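Local coordinates for amine oxidase (Emericella nidulans, PDB 3PGB), which probably oxidises primary amines to aldehydes, using a copper ion and a topaquinone cofactor made from one of its own tyrosines, at residues A[198-206]-A[290-301]; A[395-403]-A[634-642]. All blocks are in the same frame, centred on the assembly; numbering follows the deposited sequence.

Contact 1 (A[198-206]-A[290-301]); sequences SIADITLDL and FRKAYWSPGFVK
Phe290 meets Ile202 where two helices, 200-206 and the end of 287-294, pack side by side at 35° over the five-stranded antiparallel sheet of this small alpha/beta domain. The Phe290 ring meets that of Trp277 in strand 273-279, the two planes nearly parallel, and its CE1 is 3.7 Å from Ile202 CD1. Arg291 bends at chi3 (91°) into a salt bridge: its NH2 donates to Asp201 OD1 at 3.0 Å and lies 2.6 Å from Asp201 OD2. The two flat groups are 21° from coplanar, while the aliphatic CG touches Ile202 CD1. Tyr294 suits the centre because its ring packs on Ile202 and its OH reaches Asp205. Beta-branching sends Ile202 CG2, anti to the backbone N, over the middle of one Tyr294 face, 3.7 Å from the centroid, a CH-pi contact, while the CG1-CD1 arm goes on to Phe290. Leu206 CD1 packs at the Tyr294 edge. Tyr294 CD1 lies over the centre of one face of Trp295, whose NE1 makes a weak hydrogen bond to Asp201 OD2. Beyond a type II turn, Lys301 reaches back with an extended chain. Asp205 OD2 receives both Lys301 NZ, at 2.7 Å on the syn side, and Tyr294 OH, at 2.8 Å on the anti side.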
ATOM      1  N   SER A 198      42.531  22.777  19.644  1.00 24.23           N
ATOM      2  CA  SER A 198      43.442  21.896  20.377  1.00 24.44           C
ATOM      3  C   SER A 198      43.949  20.725  19.515  1.00 24.41           C
ATOM      4  O   SER A 198      45.034  20.191  19.760  1.00 24.33           O
ATOM      5  CB  SER A 198      42.743  21.346  21.627  1.00 24.40           C
ATOM      6  OG  SER A 198      43.678  20.992  22.620  1.00 25.58           O
ATOM      7  N   ILE A 199      43.144  20.323  18.527  1.00 24.44           N
ATOM      8  CA  ILE A 199      43.485  19.228  17.618  1.00 24.22           C
ATOM      9  C   ILE A 199      43.397  19.656  16.149  1.00 24.28           C
ATOM     10  O   ILE A 199      43.110  18.833  15.273  1.00 24.49           O
ATOM     11  CB  ILE A 199      42.587  17.989  17.876  1.00 24.08           C
ATOM     12  CG1 ILE A 199      41.118  18.276  17.562  1.00 24.00           C
ATOM     13  CG2 ILE A 199      42.702  17.549  19.324  1.00 23.97           C
ATOM     14  CD1 ILE A 199      40.293  17.017  17.415  1.00 23.76           C
ATOM     15  N   ALA A 200      43.660  20.935  15.878  1.00 24.16           N
ATOM     16  CA  ALA A 200      43.608  21.462  14.513  1.00 24.17           C
ATOM     17  C   ALA A 200      44.635  20.782  13.615  1.00 24.30           C
ATOM     18  O   ALA A 200      44.357  20.483  12.451  1.00 24.33           O
ATOM     19  CB  ALA A 200      43.838  22.952  14.512  1.00 24.08           C
ATOM     20  N   ASP A 201      45.827  20.548  14.157  1.00 24.38           N
ATOM     21  CA  ASP A 201      46.865  19.828  13.427  1.00 24.38           C
ATOM     22  C   ASP A 201      46.403  18.412  13.070  1.00 24.06           C
ATOM     23  O   ASP A 201      46.745  17.895  12.005  1.00 23.99           O
ATOM     24  CB  ASP A 201      48.164  19.782  14.240  1.00 24.49           C
ATOM     25  CG  ASP A 201      48.022  18.985  15.523  1.00 25.24           C
ATOM     26  OD1 ASP A 201      47.020  19.190  16.249  1.00 25.97           O
ATOM     27  OD2 ASP A 201      48.910  18.151  15.811  1.00 26.09           O
ATOM     28  N   ILE A 202      45.628  17.799  13.962  1.00 23.78           N
ATOM     29  CA  ILE A 202      45.116  16.448  13.751  1.00 23.74           C
ATOM     30  C   ILE A 202      44.001  16.418  12.710  1.00 23.57           C
ATOM     31  O   ILE A 202      43.987  15.533  11.862  1.00 23.36           O
ATOM     32  CB  ILE A 202      44.617  15.805  15.061  1.00 23.79           C
ATOM     33  CG1 ILE A 202      45.805  15.540  15.994  1.00 23.75           C
ATOM     34  CG2 ILE A 202      43.873  14.506  14.771  1.00 23.18           C
ATOM     35  CD1 ILE A 202      45.410  14.994  17.349  1.00 24.29           C
ATOM     36  N   THR A 203      43.087  17.385  12.762  1.00 23.61           N
ATOM     37  CA  THR A 203      41.994  17.452  11.778  1.00 23.62           C
ATOM     38  C   THR A 203      42.505  17.825  10.390  1.00 23.94           C
ATOM     39  O   THR A 203      41.857  17.522   9.392  1.00 23.75           O
ATOM     40  CB  THR A 203      40.852  18.420  12.200  1.00 23.52           C
ATOM     41  OG1 THR A 203      41.299  19.784  12.165  1.00 22.92           O
ATOM     42  CG2 THR A 203      40.340  18.069  13.593  1.00 23.22           C
ATOM     43  N   LEU A 204      43.663  18.481  10.333  1.00 24.42           N
ATOM     44  CA  LEU A 204      44.329  18.790   9.062  1.00 24.78           C
ATOM     45  C   LEU A 204      44.961  17.536   8.469  1.00 24.98           C
ATOM     46  O   LEU A 204      44.908  17.319   7.260  1.00 24.95           O
ATOM     47  CB  LEU A 204      45.411  19.865   9.256  1.00 24.93           C
ATOM     48  CG  LEU A 204      45.015  21.315   8.966  1.00 25.29           C
ATOM     49  CD1 LEU A 204      46.066  22.275   9.511  1.00 25.35           C
ATOM     50  CD2 LEU A 204      44.815  21.519   7.465  1.00 25.11           C
ATOM     51  N   ASP A 205      45.568  16.723   9.327  1.00 25.28           N
ATOM     52  CA  ASP A 205      46.237  15.497   8.891  1.00 25.64           C
ATOM     53  C   ASP A 205      45.233  14.410   8.488  1.00 25.90           C
ATOM     54  O   ASP A 205      45.516  13.571   7.631  1.00 25.72           O
ATOM     55  CB  ASP A 205      47.141  14.971  10.005  1.00 25.57           C
ATOM     56  CG  ASP A 205      48.107  13.913   9.517  1.00 26.04           C
ATOM     57  OD1 ASP A 205      48.873  14.211   8.579  1.00 26.52           O
ATOM     58  OD2 ASP A 205      48.105  12.792  10.073  1.00 26.17           O
ATOM     59  N   LEU A 206      44.060  14.443   9.108  1.00 26.25           N
ATOM     60  CA  LEU A 206      43.076  13.385   8.955  1.00 26.52           C
ATOM     61  C   LEU A 206      42.255  13.631   7.696  1.00 26.68           C
ATOM     62  O   LEU A 206      42.022  12.707   6.915  1.00 26.89           O
ATOM     63  CB  LEU A 206      42.182  13.331  10.205  1.00 26.59           C
ATOM     64  CG  LEU A 206      41.778  11.994  10.840  1.00 26.64           C
ATOM     65  CD1 LEU A 206      42.858  10.937  10.740  1.00 26.53           C
ATOM     66  CD2 LEU A 206      41.429  12.236  12.307  1.00 26.38           C
ATOM     67  N   PHE A 290      44.688  11.262  23.546  1.00 30.58           N
ATOM     68  CA  PHE A 290      44.361  11.120  22.125  1.00 30.22           C
ATOM     69  C   PHE A 290      45.497  11.618  21.238  1.00 30.01           C
ATOM     70  O   PHE A 290      45.875  10.950  20.278  1.00 29.99           O
ATOM     71  CB  PHE A 290      43.075  11.878  21.783  1.00 30.17           C
ATOM     72  CG  PHE A 290      42.723  11.842  20.320  1.00 29.67           C
ATOM     73  CD1 PHE A 290      42.703  13.006  19.566  1.00 28.92           C
ATOM     74  CD2 PHE A 290      42.421  10.636  19.695  1.00 29.51           C
ATOM     75  CE1 PHE A 290      42.383  12.974  18.221  1.00 28.81           C
ATOM     76  CE2 PHE A 290      42.101  10.594  18.345  1.00 28.99           C
ATOM     77  CZ  PHE A 290      42.081  11.767  17.608  1.00 29.02           C
ATOM     78  N   ARG A 291      46.032  12.790  21.562  1.00 29.89           N
ATOM     79  CA  ARG A 291      47.121  13.379  20.778  1.00 29.90           C
ATOM     80  C   ARG A 291      48.355  12.481  20.747  1.00 29.46           C
ATOM     81  O   ARG A 291      48.963  12.304  19.691  1.00 29.46           O
ATOM     82  CB  ARG A 291      47.507  14.764  21.311  1.00 30.05           C
ATOM     83  CG  ARG A 291      46.436  15.833  21.133  1.00 30.65           C
ATOM     84  CD  ARG A 291      46.991  17.247  21.317  1.00 31.45           C
ATOM     85  NE  ARG A 291      47.445  17.796  20.039  1.00 32.71           N
ATOM     86  CZ  ARG A 291      48.692  17.743  19.570  1.00 33.70           C
ATOM     87  NH1 ARG A 291      49.682  17.183  20.270  1.00 34.84           N
ATOM     88  NH2 ARG A 291      48.959  18.271  18.384  1.00 33.30           N
ATOM     89  N   LYS A 292      48.720  11.920  21.899  1.00 29.08           N
ATOM     90  CA  LYS A 292      49.860  10.997  21.983  1.00 28.87           C
ATOM     91  C   LYS A 292      49.603   9.736  21.160  1.00 28.63           C
ATOM     92  O   LYS A 292      50.498   9.244  20.478  1.00 28.66           O
ATOM     93  CB  LYS A 292      50.166  10.619  23.440  1.00 28.79           C
ATOM     94  N   ALA A 293      48.377   9.224  21.223  1.00 28.34           N
ATOM     95  CA  ALA A 293      48.002   8.034  20.469  1.00 28.18           C
ATOM     96  C   ALA A 293      48.009   8.297  18.967  1.00 28.00           C
ATOM     97  O   ALA A 293      48.552   7.498  18.206  1.00 27.95           O
ATOM     98  CB  ALA A 293      46.638   7.532  20.912  1.00 28.22           C
ATOM     99  N   TYR A 294      47.416   9.417  18.549  1.00 27.86           N
ATOM    100  CA  TYR A 294      47.318   9.762  17.128  1.00 27.61           C
ATOM    101  C   TYR A 294      48.681   9.738  16.443  1.00 27.69           C
ATOM    102  O   TYR A 294      48.887   8.998  15.475  1.00 27.60           O
ATOM    103  CB  TYR A 294      46.676  11.142  16.937  1.00 27.51           C
ATOM    104  CG  TYR A 294      46.429  11.477  15.484  1.00 26.90           C
ATOM    105  CD1 TYR A 294      47.317  12.270  14.771  1.00 26.56           C
ATOM    106  CD2 TYR A 294      45.317  10.967  14.814  1.00 26.71           C
ATOM    107  CE1 TYR A 294      47.097  12.565  13.430  1.00 26.86           C
ATOM    108  CE2 TYR A 294      45.088  11.249  13.478  1.00 26.09           C
ATOM    109  CZ  TYR A 294      45.979  12.049  12.792  1.00 26.64           C
ATOM    110  OH  TYR A 294      45.761  12.329  11.468  1.00 26.87           O
ATOM    111  N   TRP A 295      49.607  10.539  16.964  1.00 27.71           N
ATOM    112  CA  TRP A 295      50.936  10.693  16.363  1.00 27.73           C
ATOM    113  C   TRP A 295      51.927   9.555  16.680  1.00 27.98           C
ATOM    114  O   TRP A 295      53.078   9.608  16.244  1.00 28.04           O
ATOM    115  CB  TRP A 295      51.557  12.038  16.767  1.00 27.59           C
ATOM    116  CG  TRP A 295      50.781  13.238  16.308  1.00 26.57           C
ATOM    117  CD1 TRP A 295      50.064  14.096  17.089  1.00 25.50           C
ATOM    118  CD2 TRP A 295      50.653  13.714  14.964  1.00 25.55           C
ATOM    119  NE1 TRP A 295      49.497  15.077  16.313  1.00 25.20           N
ATOM    120  CE2 TRP A 295      49.842  14.866  15.005  1.00 24.85           C
ATOM    121  CE3 TRP A 295      51.142  13.278  13.726  1.00 25.99           C
ATOM    122  CZ2 TRP A 295      49.511  15.591  13.859  1.00 25.20           C
ATOM    123  CZ3 TRP A 295      50.810  14.002  12.583  1.00 25.63           C
ATOM    124  CH2 TRP A 295      50.002  15.145  12.661  1.00 25.17           C
ATOM    125  N   SER A 296      51.496   8.536  17.425  1.00 28.16           N
ATOM    126  CA  SER A 296      52.317   7.336  17.614  1.00 28.48           C
ATOM    127  C   SER A 296      52.447   6.549  16.310  1.00 28.54           C
ATOM    128  O   SER A 296      51.533   6.571  15.479  1.00 28.63           O
ATOM    129  CB  SER A 296      51.713   6.414  18.673  1.00 28.50           C
ATOM    130  OG  SER A 296      51.750   7.019  19.948  1.00 29.44           O
ATOM    131  N   PRO A 297      53.579   5.844  16.126  1.00 28.48           N
ATOM    132  CA  PRO A 297      53.678   4.961  14.966  1.00 28.45           C
ATOM    133  C   PRO A 297      52.669   3.825  15.050  1.00 28.23           C
ATOM    134  O   PRO A 297      52.409   3.323  16.142  1.00 28.33           O
ATOM    135  CB  PRO A 297      55.117   4.426  15.035  1.00 28.49           C
ATOM    136  CG  PRO A 297      55.601   4.740  16.414  1.00 28.62           C
ATOM    137  CD  PRO A 297      54.849   5.937  16.867  1.00 28.47           C
ATOM    138  N   GLY A 298      52.094   3.449  13.907  1.00 27.96           N
ATOM    139  CA  GLY A 298      51.120   2.354  13.842  1.00 27.55           C
ATOM    140  C   GLY A 298      49.662   2.766  14.009  1.00 27.21           C
ATOM    141  O   GLY A 298      48.757   1.932  13.874  1.00 27.42           O
ATOM    142  N   PHE A 299      49.421   4.046  14.291  1.00 26.50           N
ATOM    143  CA  PHE A 299      48.062   4.540  14.507  1.00 25.90           C
ATOM    144  C   PHE A 299      47.251   4.509  13.217  1.00 25.46           C
ATOM    145  O   PHE A 299      47.697   5.001  12.181  1.00 25.52           O
ATOM    146  CB  PHE A 299      48.093   5.959  15.058  1.00 25.79           C
ATOM    147  CG  PHE A 299      46.746   6.487  15.444  1.00 25.61           C
ATOM    148  CD1 PHE A 299      46.246   6.278  16.720  1.00 25.83           C
ATOM    149  CD2 PHE A 299      45.982   7.199  14.537  1.00 25.04           C
ATOM    150  CE1 PHE A 299      45.006   6.773  17.086  1.00 25.78           C
ATOM    151  CE2 PHE A 299      44.744   7.689  14.888  1.00 25.14           C
ATOM    152  CZ  PHE A 299      44.252   7.481  16.166  1.00 25.87           C
ATOM    153  N   VAL A 300      46.053   3.940  13.297  1.00 24.97           N
ATOM    154  CA  VAL A 300      45.193   3.772  12.133  1.00 24.71           C
ATOM    155  C   VAL A 300      44.418   5.057  11.850  1.00 24.57           C
ATOM    156  O   VAL A 300      43.615   5.505  12.670  1.00 24.50           O
ATOM    157  CB  VAL A 300      44.217   2.596  12.325  1.00 24.68           C
ATOM    158  CG1 VAL A 300      43.213   2.538  11.190  1.00 24.51           C
ATOM    159  CG2 VAL A 300      44.990   1.289  12.424  1.00 24.36           C
ATOM    160  N   LYS A 301      44.679   5.641  10.684  1.00 24.40           N
ATOM    161  CA  LYS A 301      44.006   6.851  10.240  1.00 24.24           C
ATOM    162  C   LYS A 301      43.020   6.445   9.169  1.00 24.09           C
ATOM    163  O   LYS A 301      43.405   5.793   8.201  1.00 24.34           O
ATOM    164  CB  LYS A 301      45.015   7.847   9.673  1.00 24.09           C
ATOM    165  CG  LYS A 301      46.054   8.301  10.683  1.00 24.18           C
ATOM    166  CD  LYS A 301      47.127   9.182  10.043  1.00 24.41           C
ATOM    167  CE  LYS A 301      48.163   9.619  11.076  1.00 24.33           C
ATOM    168  NZ  LYS A 301      49.308  10.373  10.492  1.00 24.46           N
TER

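Contact 2 (A[395-403]-A[634-642]); sequences VQSSVAYLD and NLVHAAHWA
Asn634, in the loop between strands 613-619 and 646-650, bonds to the end of helix 394-398; both lie in the copper amine oxidase enzyme domain. Its CB rests on the methyl of Ala400, 3.7 Å from Ala400 CB, a closeness that the small alanine allows. CG, held beside the backbone N (chi1 -69°), lies 3.2 Å from Ser398 O. At the tip the amide divides its work. ND2 donates to Ser397 O at 2.9 Å, with an N-H...O angle of 164° and the acceptor nearly in the amide plane, so a carbonyl in the last turn of the helix gains a side-chain donor. OD1 lies 3.3 Å from Ser398 CA. An asparagine fits here because it offers a donor on a short stem. Farther along, the contact turns apolar: Leu635 CD2 touches Ala400 CB, and Leu402 spreads its two methyls, CD1 to Ala638 CB at 4.0 Å and CD2 to Ala639 CB at 3.9 Å. Leu402 CD2 also lies 4.1 Å from Trp641 CZ2. Trp565 of the second subunit packs on Ser397. The loop, tightened by a type II' turn at 635-638, thus covers one side of strand 400-402, which pairs antiparallel with strand 374-389, while Trp641 extends onto strands 374-389 and 532-542.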
ATOM      1  N   VAL A 395      27.178   9.342  18.805  1.00 18.53           N
ATOM      2  CA  VAL A 395      26.324  10.377  18.239  1.00 18.39           C
ATOM      3  C   VAL A 395      25.080   9.742  17.611  1.00 18.34           C
ATOM      4  O   VAL A 395      23.947  10.056  18.000  1.00 18.37           O
ATOM      5  CB  VAL A 395      27.085  11.249  17.219  1.00 18.49           C
ATOM      6  CG1 VAL A 395      26.110  11.999  16.297  1.00 18.64           C
ATOM      7  CG2 VAL A 395      28.014  12.225  17.954  1.00 18.01           C
ATOM      8  N   GLN A 396      25.296   8.840  16.663  1.00 18.10           N
ATOM      9  CA  GLN A 396      24.192   8.151  15.997  1.00 18.09           C
ATOM     10  C   GLN A 396      23.412   7.255  16.937  1.00 17.79           C
ATOM     11  O   GLN A 396      22.199   7.109  16.775  1.00 17.61           O
ATOM     12  CB  GLN A 396      24.684   7.330  14.801  1.00 18.24           C
ATOM     13  CG  GLN A 396      24.960   8.160  13.573  1.00 18.73           C
ATOM     14  CD  GLN A 396      23.716   8.829  13.055  1.00 19.19           C
ATOM     15  OE1 GLN A 396      22.871   8.187  12.430  1.00 20.30           O
ATOM     16  NE2 GLN A 396      23.585  10.125  13.323  1.00 19.40           N
ATOM     17  N   SER A 397      24.094   6.663  17.915  1.00 17.52           N
ATOM     18  CA  SER A 397      23.417   5.859  18.939  1.00 17.36           C
ATOM     19  C   SER A 397      22.418   6.689  19.748  1.00 17.20           C
ATOM     20  O   SER A 397      21.381   6.189  20.162  1.00 17.27           O
ATOM     21  CB  SER A 397      24.434   5.208  19.883  1.00 17.26           C
ATOM     22  OG  SER A 397      23.792   4.474  20.911  1.00 16.73           O
ATOM     23  N   SER A 398      22.732   7.961  19.947  1.00 17.24           N
ATOM     24  CA  SER A 398      21.964   8.820  20.842  1.00 17.10           C
ATOM     25  C   SER A 398      20.873   9.629  20.159  1.00 17.02           C
ATOM     26  O   SER A 398      20.042  10.212  20.847  1.00 17.46           O
ATOM     27  CB  SER A 398      22.908   9.784  21.559  1.00 17.14           C
ATOM     28  OG  SER A 398      23.899   9.083  22.295  1.00 16.78           O
ATOM     29  N   VAL A 399      20.870   9.702  18.828  1.00 16.76           N
ATOM     30  CA  VAL A 399      19.872  10.525  18.137  1.00 16.43           C
ATOM     31  C   VAL A 399      18.473   9.914  18.238  1.00 16.19           C
ATOM     32  O   VAL A 399      18.254   8.753  17.887  1.00 16.22           O
ATOM     33  CB  VAL A 399      20.217  10.779  16.651  1.00 16.42           C
ATOM     34  CG1 VAL A 399      19.046  11.441  15.947  1.00 16.35           C
ATOM     35  CG2 VAL A 399      21.442  11.658  16.527  1.00 16.49           C
ATOM     36  N   ALA A 400      17.542  10.707  18.753  1.00 15.96           N
ATOM     37  CA  ALA A 400      16.128  10.364  18.762  1.00 15.69           C
ATOM     38  C   ALA A 400      15.339  11.652  18.538  1.00 15.49           C
ATOM     39  O   ALA A 400      14.812  12.240  19.476  1.00 15.12           O
ATOM     40  CB  ALA A 400      15.744   9.699  20.070  1.00 15.55           C
ATOM     41  N   TYR A 401      15.293  12.091  17.280  1.00 15.53           N
ATOM     42  CA  TYR A 401      14.629  13.340  16.918  1.00 15.57           C
ATOM     43  C   TYR A 401      13.135  13.287  17.209  1.00 15.66           C
ATOM     44  O   TYR A 401      12.465  12.300  16.912  1.00 15.67           O
ATOM     45  CB  TYR A 401      14.826  13.675  15.429  1.00 15.47           C
ATOM     46  CG  TYR A 401      16.236  14.064  15.046  1.00 15.20           C
ATOM     47  CD1 TYR A 401      16.871  15.133  15.658  1.00 15.53           C
ATOM     48  CD2 TYR A 401      16.923  13.379  14.056  1.00 14.96           C
ATOM     49  CE1 TYR A 401      18.150  15.492  15.315  1.00 15.35           C
ATOM     50  CE2 TYR A 401      18.207  13.734  13.705  1.00 15.21           C
ATOM     51  CZ  TYR A 401      18.816  14.797  14.342  1.00 15.58           C
ATOM     52  OH  TYR A 401      20.098  15.176  14.012  1.00 16.78           O
ATOM     53  N   LEU A 402      12.638  14.360  17.809  1.00 15.94           N
ATOM     54  CA  LEU A 402      11.222  14.604  17.962  1.00 16.27           C
ATOM     55  C   LEU A 402      10.971  15.918  17.236  1.00 16.64           C
ATOM     56  O   LEU A 402      11.289  16.991  17.751  1.00 16.95           O
ATOM     57  CB  LEU A 402      10.850  14.677  19.443  1.00 16.16           C
ATOM     58  CG  LEU A 402      10.998  13.346  20.201  1.00 16.10           C
ATOM     59  CD1 LEU A 402      11.017  13.558  21.707  1.00 15.15           C
ATOM     60  CD2 LEU A 402       9.895  12.357  19.805  1.00 14.85           C
ATOM     61  N   ASP A 403      10.416  15.819  16.029  1.00 16.94           N
ATOM     62  CA  ASP A 403      10.464  16.917  15.055  1.00 17.10           C
ATOM     63  C   ASP A 403       9.644  18.167  15.379  1.00 17.08           C
ATOM     64  O   ASP A 403       9.923  19.232  14.834  1.00 16.76           O
ATOM     65  CB  ASP A 403      10.075  16.405  13.662  1.00 17.27           C
ATOM     66  CG  ASP A 403      11.220  15.703  12.957  1.00 17.62           C
ATOM     67  OD1 ASP A 403      12.389  16.113  13.145  1.00 18.13           O
ATOM     68  OD2 ASP A 403      10.943  14.747  12.201  1.00 18.58           O
ATOM     69  N   ASN A 634      17.570   6.806  24.965  1.00 17.80           N
ATOM     70  CA  ASN A 634      17.514   8.143  24.375  1.00 17.61           C
ATOM     71  C   ASN A 634      16.264   8.918  24.785  1.00 17.40           C
ATOM     72  O   ASN A 634      16.321  10.122  25.067  1.00 17.20           O
ATOM     73  CB  ASN A 634      17.521   8.066  22.848  1.00 17.66           C
ATOM     74  CG  ASN A 634      18.832   7.590  22.285  1.00 17.48           C
ATOM     75  OD1 ASN A 634      19.821   7.439  23.002  1.00 17.72           O
ATOM     76  ND2 ASN A 634      18.846   7.350  20.980  1.00 16.57           N
ATOM     77  N   LEU A 635      15.133   8.219  24.790  1.00 17.00           N
ATOM     78  CA  LEU A 635      13.834   8.859  24.937  1.00 16.84           C
ATOM     79  C   LEU A 635      13.401   8.982  26.381  1.00 16.81           C
ATOM     80  O   LEU A 635      12.836   9.997  26.775  1.00 16.82           O
ATOM     81  CB  LEU A 635      12.769   8.077  24.161  1.00 16.77           C
ATOM     82  CG  LEU A 635      12.786   8.224  22.644  1.00 16.36           C
ATOM     83  CD1 LEU A 635      11.630   7.445  22.047  1.00 16.05           C
ATOM     84  CD2 LEU A 635      12.711   9.687  22.252  1.00 15.07           C
ATOM     85  N   VAL A 636      13.652   7.936  27.161  1.00 16.92           N
ATOM     86  CA  VAL A 636      13.136   7.841  28.521  1.00 16.87           C
ATOM     87  C   VAL A 636      11.604   7.987  28.463  1.00 16.84           C
ATOM     88  O   VAL A 636      10.944   7.119  27.901  1.00 16.98           O
ATOM     89  CB  VAL A 636      13.848   8.836  29.468  1.00 16.79           C
ATOM     90  CG1 VAL A 636      13.429   8.613  30.915  1.00 16.67           C
ATOM     91  CG2 VAL A 636      15.353   8.679  29.336  1.00 16.52           C
ATOM     92  N   HIS A 637      11.036   9.070  28.989  1.00 16.83           N
ATOM     93  CA  HIS A 637       9.573   9.225  28.992  1.00 17.04           C
ATOM     94  C   HIS A 637       9.044  10.127  27.857  1.00 16.57           C
ATOM     95  O   HIS A 637       7.845  10.417  27.816  1.00 16.72           O
ATOM     96  CB  HIS A 637       9.095   9.768  30.349  1.00 17.17           C
ATOM     97  CG  HIS A 637       9.420   8.878  31.509  1.00 18.40           C
ATOM     98  ND1 HIS A 637       8.968   7.577  31.601  1.00 19.33           N
ATOM     99  CD2 HIS A 637      10.127   9.109  32.641  1.00 19.24           C
ATOM    100  CE1 HIS A 637       9.395   7.041  32.730  1.00 19.55           C
ATOM    101  NE2 HIS A 637      10.100   7.951  33.381  1.00 20.10           N
ATOM    102  N   ALA A 638       9.918  10.525  26.930  1.00 15.85           N
ATOM    103  CA  ALA A 638       9.617  11.602  25.975  1.00 15.60           C
ATOM    104  C   ALA A 638       8.709  11.238  24.786  1.00 15.36           C
ATOM    105  O   ALA A 638       8.159  12.129  24.139  1.00 15.15           O
ATOM    106  CB  ALA A 638      10.920  12.215  25.456  1.00 15.33           C
ATOM    107  N   ALA A 639       8.565   9.950  24.491  1.00 15.41           N
ATOM    108  CA  ALA A 639       7.780   9.507  23.332  1.00 15.20           C
ATOM    109  C   ALA A 639       7.149   8.138  23.578  1.00 15.18           C
ATOM    110  O   ALA A 639       7.423   7.179  22.857  1.00 15.34           O
ATOM    111  CB  ALA A 639       8.657   9.468  22.102  1.00 14.89           C
ATOM    112  N   HIS A 640       6.299   8.049  24.598  1.00 15.03           N
ATOM    113  CA  HIS A 640       5.666   6.770  24.942  1.00 14.86           C
ATOM    114  C   HIS A 640       4.604   6.332  23.938  1.00 14.54           C
ATOM    115  O   HIS A 640       4.157   5.188  23.961  1.00 14.67           O
ATOM    116  CB  HIS A 640       5.049   6.825  26.339  1.00 14.81           C
ATOM    117  CG  HIS A 640       6.032   6.601  27.442  1.00 14.70           C
ATOM    118  ND1 HIS A 640       6.784   5.451  27.544  1.00 15.04           N
ATOM    119  CD2 HIS A 640       6.363   7.362  28.511  1.00 14.47           C
ATOM    120  CE1 HIS A 640       7.548   5.523  28.618  1.00 15.15           C
ATOM    121  NE2 HIS A 640       7.312   6.673  29.221  1.00 14.55           N
ATOM    122  N   TRP A 641       4.182   7.256  23.085  1.00 14.36           N
ATOM    123  CA  TRP A 641       3.217   6.961  22.028  1.00 14.05           C
ATOM    124  C   TRP A 641       3.833   6.096  20.928  1.00 13.96           C
ATOM    125  O   TRP A 641       3.110   5.454  20.167  1.00 14.18           O
ATOM    126  CB  TRP A 641       2.679   8.259  21.419  1.00 13.99           C
ATOM    127  CG  TRP A 641       3.756   9.208  21.036  1.00 13.29           C
ATOM    128  CD1 TRP A 641       4.216  10.254  21.769  1.00 13.25           C
ATOM    129  CD2 TRP A 641       4.543   9.175  19.846  1.00 13.59           C
ATOM    130  NE1 TRP A 641       5.233  10.888  21.109  1.00 13.22           N
ATOM    131  CE2 TRP A 641       5.456  10.244  19.923  1.00 13.64           C
ATOM    132  CE3 TRP A 641       4.560   8.354  18.715  1.00 13.78           C
ATOM    133  CZ2 TRP A 641       6.373  10.514  18.912  1.00 13.58           C
ATOM    134  CZ3 TRP A 641       5.470   8.629  17.709  1.00 13.61           C
ATOM    135  CH2 TRP A 641       6.363   9.697  17.816  1.00 13.43           C
ATOM    136  N   ALA A 642       5.159   6.086  20.840  1.00 13.75           N
ATOM    137  CA  ALA A 642       5.855   5.328  19.801  1.00 13.84           C
ATOM    138  C   ALA A 642       5.881   3.820  20.058  1.00 14.08           C
ATOM    139  O   ALA A 642       6.370   3.070  19.222  1.00 14.18           O
ATOM    140  CB  ALA A 642       7.275   5.846  19.635  1.00 13.45           C
TER

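In the fold
Both segments of contact 1 precede those of contact 2 in the sequence, and the two contacts share no helix, strand or sheet. Their centres lie about 33 Å apart, with nearest atoms about 13 Å from each other. Contact 1 ties two helices together in a peripheral domain, its centre about 42 Å from that of the chain, beside the sheet running from 219-223 to 282-284. Contact 2 is buried in the large beta-rich enzyme domain, its centre about 15 Å from that of the chain, near strand 532-542, which carries copper ligands His532 and His534. Its segment 395-403 ends at Asp403, the predicted proton acceptor, which itself takes no part across the contact.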